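Long-range contacts in hexokinase (Schistosoma mansoni, PDB 1BDG), which probably catalyses the ATP-dependent phosphorylation of glucose and other hexoses to their 6-phosphates, the opening step of glycolysis: residues 138-144 and 191-197; 54-58 and 146-152; 80-84 and 122-126. One frame throughout, in Å; residues are numbered along the deposited sequence.

Overall arrangement
Interactions 1 and 3 share the five-stranded sheet of the small domain, their centres about 13 Å apart; Leu139 CD1 meets Leu123 CD2 at 3.9 Å, so strand 137-143 and helix 112-129 pack directly. Interaction 2 lies about 11 Å from interaction 1, centre to centre, and joins it through a probable hydrogen bond from Val194 N to Leu152 O (2.9 Å). Strand 137-143 leads through the short loop 144-146 into the hairpin that begins with strand 147-150. Glucose is bound by Ser144, Asn196 and Asp197 of interaction 1 and touched by Pro146 of interaction 2. Interaction 3 is more remote: the nearest atoms of the Tyr80 side chain and the sugar are about 13 Å apart.

Interaction 1. Residues 138-144 and 191-197; sequences DLGFTFS and CVAVVND. With GLC (alpha-D-glucopyranose), chain B.
Ser144 and Asp197 converge beside the glucose. Asp197 turns both carboxylate oxygens to the sugar: OD1 accepts the hydroxyl O4 at 2.7 Å, and OD2 accepts O6 at 2.9 Å. That OD2 also lies 3.1 Å from Ser144 OG, which is hydrogen-bonded to Leu75 O. Next to it, Asn196 extends with CG anti to its backbone N (chi1 -175°) and sends ND2 to glucose O3 at 3.3 Å, almost straight at 169°. The same amide nitrogen donates to a water that in turn donates to Phe143 O, tying the amide to the neighbouring strand, while Asn196 OD1 is bonded to Thr198 OG1. Behind the site, parallel strands hold these residues in place: Phe143 N bonds Val195 O, Val195 N bonds Phe141 O at 2.8 Å, and Phe141 N bonds Ala193 O at 2.7 Å. Phe141, Phe143, Val192 and Val194 touch helix 174-183; on the other face Thr142 and Val195 meet helix 435-444, and Thr142 CG2 packs on Asp197 CA. Substrate residues at the C-terminal ends of parallel strands, with Asn196 as N-cap of helix 197-206, join Thr161, Lys162, Asn223, Glu249 and Glu283 in the sugar site of the hexokinase branch of the actin-like ATPase fold.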
loop_
_atom_site.group_PDB
_atom_site.type_symbol
_atom_site.label_atom_id
_atom_site.label_comp_id
_atom_site.label_asym_id
_atom_site.label_seq_id
_atom_site.Cartn_x
_atom_site.Cartn_y
_atom_site.Cartn_z
ATOM N N ASP A 138 -25.266 -7.425 2.460
ATOM C CA ASP A 138 -24.737 -6.118 2.871
ATOM C C ASP A 138 -23.274 -6.226 2.497
ATOM O O ASP A 138 -22.542 -7.011 3.094
ATOM C CB ASP A 138 -24.850 -5.890 4.385
ATOM C CG ASP A 138 -26.120 -5.155 4.780
ATOM O OD1 ASP A 138 -26.869 -4.697 3.880
ATOM O OD2 ASP A 138 -26.365 -5.051 6.002
ATOM N N LEU A 139 -22.854 -5.447 1.513
ATOM C CA LEU A 139 -21.490 -5.518 1.032
ATOM C C LEU A 139 -20.540 -4.513 1.672
ATOM O O LEU A 139 -20.915 -3.380 1.943
ATOM C CB LEU A 139 -21.507 -5.398 -0.497
ATOM C CG LEU A 139 -20.292 -5.358 -1.418
ATOM C CD1 LEU A 139 -20.698 -5.913 -2.773
ATOM C CD2 LEU A 139 -19.768 -3.942 -1.588
ATOM N N GLY A 140 -19.348 -4.983 2.024
ATOM C CA GLY A 140 -18.330 -4.127 2.587
ATOM C C GLY A 140 -17.363 -3.911 1.438
ATOM O O GLY A 140 -16.768 -4.868 0.948
ATOM N N PHE A 141 -17.233 -2.672 0.974
ATOM C CA PHE A 141 -16.355 -2.338 -0.142
ATOM C C PHE A 141 -14.990 -1.795 0.305
ATOM O O PHE A 141 -14.888 -0.675 0.808
ATOM C CB PHE A 141 -17.065 -1.322 -1.040
ATOM C CG PHE A 141 -16.457 -1.149 -2.410
ATOM C CD1 PHE A 141 -15.653 -2.132 -2.983
ATOM C CD2 PHE A 141 -16.727 0.002 -3.150
ATOM C CE1 PHE A 141 -15.134 -1.959 -4.270
ATOM C CE2 PHE A 141 -16.216 0.179 -4.425
ATOM C CZ PHE A 141 -15.423 -0.795 -4.986
ATOM N N THR A 142 -13.948 -2.611 0.171
ATOM C CA THR A 142 -12.595 -2.184 0.507
ATOM C C THR A 142 -12.074 -1.504 -0.740
ATOM O O THR A 142 -11.631 -2.179 -1.670
ATOM C CB THR A 142 -11.707 -3.382 0.814
ATOM O OG1 THR A 142 -12.094 -3.937 2.070
ATOM C CG2 THR A 142 -10.250 -2.990 0.859
ATOM N N PHE A 143 -12.213 -0.184 -0.795
ATOM C CA PHE A 143 -11.762 0.598 -1.947
ATOM C C PHE A 143 -10.429 1.236 -1.560
ATOM O O PHE A 143 -10.397 2.256 -0.873
ATOM C CB PHE A 143 -12.797 1.670 -2.271
ATOM C CG PHE A 143 -12.586 2.345 -3.594
ATOM C CD1 PHE A 143 -12.381 1.593 -4.754
ATOM C CD2 PHE A 143 -12.648 3.733 -3.696
ATOM C CE1 PHE A 143 -12.251 2.218 -5.999
ATOM C CE2 PHE A 143 -12.521 4.365 -4.924
ATOM C CZ PHE A 143 -12.324 3.604 -6.085
ATOM N N SER A 144 -9.333 0.625 -1.996
ATOM C CA SER A 144 -7.989 1.087 -1.670
ATOM C C SER A 144 -7.603 2.449 -2.231
ATOM O O SER A 144 -6.534 2.570 -2.843
ATOM C CB SER A 144 -6.961 0.072 -2.167
ATOM O OG SER A 144 -7.365 -1.248 -1.888
ATOM N N CYS A 191 -26.826 -2.704 1.317
ATOM C CA CYS A 191 -25.942 -1.628 1.758
ATOM C C CYS A 191 -24.544 -1.805 1.173
ATOM O O CYS A 191 -24.246 -2.804 0.497
ATOM C CB CYS A 191 -25.865 -1.625 3.296
ATOM S SG CYS A 191 -24.731 -0.407 4.123
ATOM N N VAL A 192 -23.712 -0.795 1.369
ATOM C CA VAL A 192 -22.343 -0.801 0.899
ATOM C C VAL A 192 -21.640 0.157 1.837
ATOM O O VAL A 192 -22.086 1.293 2.034
ATOM C CB VAL A 192 -22.211 -0.293 -0.555
ATOM C CG1 VAL A 192 -20.758 -0.080 -0.907
ATOM C CG2 VAL A 192 -22.804 -1.303 -1.518
ATOM N N ALA A 193 -20.652 -0.366 2.544
ATOM C CA ALA A 193 -19.869 0.418 3.462
ATOM C C ALA A 193 -18.567 0.543 2.700
ATOM O O ALA A 193 -18.077 -0.439 2.145
ATOM C CB ALA A 193 -19.653 -0.354 4.754
ATOM N N VAL A 194 -18.068 1.763 2.572
ATOM C CA VAL A 194 -16.823 1.961 1.874
ATOM C C VAL A 194 -15.775 2.082 2.943
ATOM O O VAL A 194 -15.838 2.955 3.806
ATOM C CB VAL A 194 -16.817 3.219 1.001
ATOM C CG1 VAL A 194 -15.554 3.244 0.158
ATOM C CG2 VAL A 194 -18.039 3.221 0.117
ATOM N N VAL A 195 -14.813 1.180 2.877
ATOM C CA VAL A 195 -13.723 1.126 3.818
ATOM C C VAL A 195 -12.437 1.063 3.001
ATOM O O VAL A 195 -12.404 0.504 1.897
ATOM C CB VAL A 195 -13.869 -0.139 4.694
ATOM C CG1 VAL A 195 -12.568 -0.470 5.398
ATOM C CG2 VAL A 195 -14.985 0.056 5.698
ATOM N N ASN A 196 -11.407 1.726 3.496
ATOM C CA ASN A 196 -10.095 1.712 2.855
ATOM C C ASN A 196 -9.385 0.392 3.283
ATOM O O ASN A 196 -9.737 -0.213 4.302
ATOM C CB ASN A 196 -9.324 2.948 3.322
ATOM C CG ASN A 196 -8.004 3.110 2.628
ATOM O OD1 ASN A 196 -6.952 2.763 3.173
ATOM N ND2 ASN A 196 -8.042 3.639 1.423
ATOM N N ASP A 197 -8.405 -0.074 2.528
ATOM C CA ASP A 197 -7.747 -1.310 2.928
ATOM C C ASP A 197 -7.075 -1.226 4.295
ATOM O O ASP A 197 -7.213 -2.141 5.089
ATOM C CB ASP A 197 -6.788 -1.855 1.856
ATOM C CG ASP A 197 -5.756 -0.838 1.387
ATOM O OD1 ASP A 197 -5.465 0.141 2.093
ATOM O OD2 ASP A 197 -5.205 -1.026 0.295
HETATM C C1 GLC B . -2.334 3.568 -2.294
HETATM C C2 GLC B . -3.740 4.130 -2.082
HETATM C C3 GLC B . -4.133 3.991 -0.629
HETATM C C4 GLC B . -4.010 2.538 -0.205
HETATM C C5 GLC B . -2.596 2.061 -0.454
HETATM C C6 GLC B . -2.416 0.594 -0.112
HETATM O O1 GLC B . -1.462 4.262 -1.467
HETATM O O2 GLC B . -3.787 5.510 -2.443
HETATM O O3 GLC B . -5.470 4.429 -0.437
HETATM O O4 GLC B . -4.337 2.407 1.158
HETATM O O5 GLC B . -2.288 2.209 -1.841
HETATM O O6 GLC B . -2.790 -0.236 -1.191
HETATM O O HOH W 1 -11.039 4.373 0.802
#

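Interaction 2. Residues 54-58 and 146-152; sequences FPSYV and PCVQKGL
Phe54 sets CG beside its own backbone N and anti to its carbonyl carbon (chi1 -57°), which lays one face of the ring over Cys147 O, 3.5 Å from CG. Gln149 makes a bend at its second torsion (chi2 -68°), bringing CG to 3.7 Å from Ser56 CA and turning the amide back toward its own chain, where NE2 makes a weak hydrogen bond to Gly151 O. Tyr57 has a positive phi, and from this left-handed backbone conformation its ring comes down on Gly151. Gly151 CA sits 4.2 Å from the ring centroid and 27° off the normal, a CH-pi contact, with the peptide N of the same glycine over the same face.

The contact joins the edge strand 54-55 of the large six-stranded sheet, together with the turn that follows it, to the beta hairpin of strands 147-150 and 154-157, which probably counts with the small domain. The two pieces are not paired as strands. A water takes the place of a direct backbone bond, donating to Pro55 O at 2.8 Å and accepting from Gln149 N at 2.7 Å.

Apolar groups close both ends. At one, the Phe54 ring runs alongside Pro146, CE2 to CB at 3.6 Å, and meets CG2 of Val148 roughly at right angles; Pro146 in turn touches the bound glucose and Glu249. At the other, CD2 of Leu152 packs obliquely against CG2 of Val58, and both side chains rest on Ile443 of helix 435-444. Ser56 points away from the hairpin: its OG is hydrogen-bonded to Val245 O of the neighbouring strand 243-247 and accepts a long, weak bond of 3.4 Å from Val58 N, pinning the turn to the large sheet.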
loop_
_atom_site.group_PDB
_atom_site.type_symbol
_atom_site.label_atom_id
_atom_site.label_comp_id
_atom_site.label_asym_id
_atom_site.label_seq_id
_atom_site.Cartn_x
_atom_site.Cartn_y
_atom_site.Cartn_z
ATOM N N PHE A 54 -7.828 11.571 6.109
ATOM C CA PHE A 54 -9.271 11.408 5.928
ATOM C C PHE A 54 -9.936 10.565 7.015
ATOM O O PHE A 54 -9.586 9.393 7.188
ATOM C CB PHE A 54 -9.589 10.733 4.588
ATOM C CG PHE A 54 -9.049 11.438 3.387
ATOM C CD1 PHE A 54 -9.635 12.606 2.928
ATOM C CD2 PHE A 54 -7.991 10.894 2.671
ATOM C CE1 PHE A 54 -9.175 13.221 1.760
ATOM C CE2 PHE A 54 -7.532 11.498 1.516
ATOM C CZ PHE A 54 -8.129 12.665 1.058
ATOM N N PRO A 55 -10.880 11.148 7.780
ATOM C CA PRO A 55 -11.535 10.338 8.806
ATOM C C PRO A 55 -12.386 9.317 8.062
ATOM O O PRO A 55 -13.007 9.639 7.048
ATOM C CB PRO A 55 -12.401 11.356 9.543
ATOM C CG PRO A 55 -12.690 12.372 8.501
ATOM C CD PRO A 55 -11.364 12.536 7.828
ATOM N N SER A 56 -12.334 8.069 8.515
ATOM C CA SER A 56 -13.084 6.984 7.896
ATOM C C SER A 56 -14.490 6.806 8.494
ATOM O O SER A 56 -15.291 6.013 7.989
ATOM C CB SER A 56 -12.303 5.697 8.077
ATOM O OG SER A 56 -12.277 5.362 9.452
ATOM N N TYR A 57 -14.773 7.524 9.577
ATOM C CA TYR A 57 -16.048 7.430 10.276
ATOM C C TYR A 57 -16.299 6.068 10.931
ATOM O O TYR A 57 -17.424 5.737 11.294
ATOM C CB TYR A 57 -17.211 7.864 9.385
ATOM C CG TYR A 57 -17.389 9.356 9.327
ATOM C CD1 TYR A 57 -16.720 10.118 8.388
ATOM C CD2 TYR A 57 -18.209 10.004 10.232
ATOM C CE1 TYR A 57 -16.859 11.489 8.349
ATOM C CE2 TYR A 57 -18.353 11.377 10.208
ATOM C CZ TYR A 57 -17.674 12.122 9.262
ATOM O OH TYR A 57 -17.810 13.496 9.233
ATOM N N VAL A 58 -15.252 5.254 11.014
ATOM C CA VAL A 58 -15.344 3.980 11.708
ATOM C C VAL A 58 -14.860 4.420 13.077
ATOM O O VAL A 58 -13.681 4.734 13.251
ATOM C CB VAL A 58 -14.354 2.925 11.200
ATOM C CG1 VAL A 58 -14.386 1.720 12.117
ATOM C CG2 VAL A 58 -14.713 2.491 9.812
ATOM N N PRO A 146 -7.873 7.101 -1.746
ATOM C CA PRO A 146 -8.244 8.228 -0.888
ATOM C C PRO A 146 -9.646 8.667 -1.232
ATOM O O PRO A 146 -9.943 8.949 -2.391
ATOM C CB PRO A 146 -7.232 9.298 -1.282
ATOM C CG PRO A 146 -7.008 9.021 -2.720
ATOM C CD PRO A 146 -6.871 7.521 -2.740
ATOM N N CYS A 147 -10.510 8.675 -0.227
ATOM C CA CYS A 147 -11.907 9.088 -0.374
ATOM C C CYS A 147 -12.273 9.967 0.812
ATOM O O CYS A 147 -11.738 9.801 1.905
ATOM C CB CYS A 147 -12.852 7.872 -0.359
ATOM S SG CYS A 147 -12.688 6.674 -1.688
ATOM N N VAL A 148 -13.167 10.914 0.585
ATOM C CA VAL A 148 -13.665 11.798 1.639
ATOM C C VAL A 148 -14.909 11.080 2.161
ATOM O O VAL A 148 -15.937 11.032 1.481
ATOM C CB VAL A 148 -14.100 13.148 1.059
ATOM C CG1 VAL A 148 -14.780 13.972 2.108
ATOM C CG2 VAL A 148 -12.928 13.867 0.464
ATOM N N GLN A 149 -14.799 10.471 3.332
ATOM C CA GLN A 149 -15.915 9.738 3.915
ATOM C C GLN A 149 -16.941 10.671 4.511
ATOM O O GLN A 149 -16.592 11.550 5.305
ATOM C CB GLN A 149 -15.426 8.805 5.028
ATOM C CG GLN A 149 -14.552 7.643 4.569
ATOM C CD GLN A 149 -15.308 6.620 3.736
ATOM O OE1 GLN A 149 -14.810 6.157 2.718
ATOM N NE2 GLN A 149 -16.516 6.277 4.159
ATOM N N LYS A 150 -18.196 10.505 4.100
ATOM C CA LYS A 150 -19.307 11.276 4.655
ATOM C C LYS A 150 -20.092 10.121 5.251
ATOM O O LYS A 150 -21.073 9.651 4.673
ATOM C CB LYS A 150 -20.130 11.948 3.553
ATOM C CG LYS A 150 -20.335 13.453 3.746
ATOM C CD LYS A 150 -21.798 13.857 3.597
ATOM C CE LYS A 150 -22.334 13.646 2.178
ATOM N NZ LYS A 150 -23.748 14.109 2.038
ATOM N N GLY A 151 -19.628 9.619 6.386
ATOM C CA GLY A 151 -20.269 8.472 6.984
ATOM C C GLY A 151 -19.682 7.300 6.224
ATOM O O GLY A 151 -18.991 7.507 5.218
ATOM N N LEU A 152 -19.931 6.080 6.695
ATOM C CA LEU A 152 -19.415 4.878 6.036
ATOM C C LEU A 152 -19.986 4.565 4.650
ATOM O O LEU A 152 -19.264 4.093 3.776
ATOM C CB LEU A 152 -19.595 3.657 6.940
ATOM C CG LEU A 152 -18.623 3.504 8.108
ATOM C CD1 LEU A 152 -18.978 2.242 8.848
ATOM C CD2 LEU A 152 -17.172 3.423 7.618
HETATM O O HOH W 2 -13.335 11.695 5.194
#

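Interaction 3. Residues 80-84 and 122-126; sequences YRVLS and TLADF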
loop_
_atom_site.group_PDB
_atom_site.type_symbol
_atom_site.label_atom_id
_atom_site.label_comp_id
_atom_site.label_asym_id
_atom_site.label_seq_id
_atom_site.Cartn_x
_atom_site.Cartn_y
_atom_site.Cartn_z
ATOM N N TYR A 80 -7.899 -8.423 -7.166
ATOM C CA TYR A 80 -9.318 -8.265 -6.911
ATOM C C TYR A 80 -9.991 -9.459 -6.232
ATOM O O TYR A 80 -10.276 -10.476 -6.876
ATOM C CB TYR A 80 -10.003 -7.943 -8.247
ATOM C CG TYR A 80 -11.493 -7.823 -8.183
ATOM C CD1 TYR A 80 -12.095 -6.848 -7.423
ATOM C CD2 TYR A 80 -12.302 -8.730 -8.848
ATOM C CE1 TYR A 80 -13.470 -6.784 -7.310
ATOM C CE2 TYR A 80 -13.677 -8.674 -8.750
ATOM C CZ TYR A 80 -14.258 -7.700 -7.976
ATOM O OH TYR A 80 -15.634 -7.649 -7.860
ATOM N N ARG A 81 -10.257 -9.340 -4.935
ATOM C CA ARG A 81 -10.922 -10.420 -4.210
ATOM C C ARG A 81 -12.407 -10.181 -3.987
ATOM O O ARG A 81 -12.829 -9.087 -3.602
ATOM C CB ARG A 81 -10.270 -10.712 -2.859
ATOM C CG ARG A 81 -9.027 -11.590 -2.913
ATOM C CD ARG A 81 -8.879 -12.404 -1.618
ATOM N NE ARG A 81 -9.094 -11.590 -0.418
ATOM C CZ ARG A 81 -9.007 -12.044 0.835
ATOM N NH1 ARG A 81 -8.718 -13.321 1.060
ATOM N NH2 ARG A 81 -9.162 -11.204 1.867
ATOM N N VAL A 82 -13.186 -11.227 -4.230
ATOM C CA VAL A 82 -14.623 -11.210 -4.051
ATOM C C VAL A 82 -14.883 -12.232 -2.968
ATOM O O VAL A 82 -14.671 -13.415 -3.177
ATOM C CB VAL A 82 -15.340 -11.613 -5.329
ATOM C CG1 VAL A 82 -16.807 -11.883 -5.028
ATOM C CG2 VAL A 82 -15.219 -10.481 -6.359
ATOM N N LEU A 83 -15.322 -11.766 -1.805
ATOM C CA LEU A 83 -15.541 -12.647 -0.668
ATOM C C LEU A 83 -16.984 -12.757 -0.193
ATOM O O LEU A 83 -17.893 -12.159 -0.772
ATOM C CB LEU A 83 -14.635 -12.237 0.497
ATOM C CG LEU A 83 -13.149 -11.985 0.202
ATOM C CD1 LEU A 83 -13.005 -10.659 -0.524
ATOM C CD2 LEU A 83 -12.335 -11.955 1.484
ATOM N N SER A 84 -17.179 -13.584 0.827
ATOM C CA SER A 84 -18.487 -13.838 1.417
ATOM C C SER A 84 -18.184 -14.231 2.834
ATOM O O SER A 84 -17.485 -15.217 3.067
ATOM C CB SER A 84 -19.187 -15.002 0.725
ATOM O OG SER A 84 -20.458 -15.199 1.306
ATOM N N THR A 122 -18.640 -9.657 -12.401
ATOM C CA THR A 122 -17.867 -10.631 -11.633
ATOM C C THR A 122 -18.565 -11.177 -10.380
ATOM O O THR A 122 -18.772 -12.389 -10.261
ATOM C CB THR A 122 -16.513 -10.019 -11.259
ATOM O OG1 THR A 122 -15.525 -10.398 -12.230
ATOM C CG2 THR A 122 -16.085 -10.445 -9.879
ATOM N N LEU A 123 -18.898 -10.299 -9.433
ATOM C CA LEU A 123 -19.590 -10.709 -8.200
ATOM C C LEU A 123 -20.790 -11.618 -8.493
ATOM O O LEU A 123 -21.030 -12.590 -7.768
ATOM C CB LEU A 123 -20.074 -9.471 -7.434
ATOM C CG LEU A 123 -21.081 -9.653 -6.296
ATOM C CD1 LEU A 123 -20.455 -10.452 -5.163
ATOM C CD2 LEU A 123 -21.547 -8.293 -5.804
ATOM N N ALA A 124 -21.519 -11.307 -9.565
ATOM C CA ALA A 124 -22.694 -12.086 -9.946
ATOM C C ALA A 124 -22.323 -13.546 -10.170
ATOM O O ALA A 124 -22.993 -14.460 -9.649
ATOM C CB ALA A 124 -23.333 -11.512 -11.196
ATOM N N ASP A 125 -21.239 -13.755 -10.921
ATOM C CA ASP A 125 -20.744 -15.104 -11.223
ATOM C C ASP A 125 -20.605 -15.873 -9.906
ATOM O O ASP A 125 -21.206 -16.921 -9.719
ATOM C CB ASP A 125 -19.396 -15.005 -11.942
ATOM C CG ASP A 125 -18.915 -16.336 -12.482
ATOM O OD1 ASP A 125 -19.458 -16.803 -13.517
ATOM O OD2 ASP A 125 -17.986 -16.911 -11.868
ATOM N N PHE A 126 -19.894 -15.271 -8.965
ATOM C CA PHE A 126 -19.653 -15.826 -7.632
ATOM C C PHE A 126 -20.978 -16.218 -6.981
ATOM O O PHE A 126 -21.142 -17.349 -6.518
ATOM C CB PHE A 126 -18.929 -14.762 -6.795
ATOM C CG PHE A 126 -18.538 -15.203 -5.423
ATOM C CD1 PHE A 126 -17.450 -16.031 -5.233
ATOM C CD2 PHE A 126 -19.236 -14.748 -4.306
ATOM C CE1 PHE A 126 -17.057 -16.403 -3.949
ATOM C CE2 PHE A 126 -18.856 -15.111 -3.027
ATOM C CZ PHE A 126 -17.760 -15.944 -2.844
#
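Val82 and Phe126 are central to a strand-helix interface in the small-domain sheet, where helix 112-129 covers one side of strand 80-87 in the actin-like ATPase fold. The axes of the short segments approach to 9.2 Å, their N-to-C directions 40° apart. Strand 80-87 runs between strands 68-75 and 95-101, and the helix reaches all three: Leu123 touches Leu71, and Thr122 touches Tyr101.

The aromatic contacts belong mainly to Phe126. One face of its ring receives CG1 of Val82 in a CH-pi contact, the methyl 4.0 Å from the centroid and 23° off the normal, displaced toward the rim rather than centred. Because the valine holds CG1 anti to its backbone N (chi1 168°), this is the branch that meets the ring, and the valine and the phenylalanine overlap in antiparallel fashion. Tyr80 presents a ring edge, in plane, to the CG2 methyl of Thr122, but the modelled spacing there is doubtful.

Aliphatic contacts divide the two methyls of Val82. CG1, besides lying on the phenylalanine, meets Leu123 CD1 at 3.9 Å, whereas CG2 turns to Thr122 CG2 at 3.6 Å. The valine is thus held among Thr122, Leu123 and Phe126, the first and last of them one helical turn apart (i and i+4).

Polar links lie at the margins and go to other strands and loops. Asp125 forms a salt bridge with Arg99 and a hydrogen bond with the Tyr101 hydroxyl, fastening the helix to strand 95-101; Arg81, on the opposite face of the sheet from Val82, pairs with Glu98. At the far end of the interface the Phe126 ring turns its edge to Ser84, whose CB lies in the ring plane, 3.8 Å from CE2.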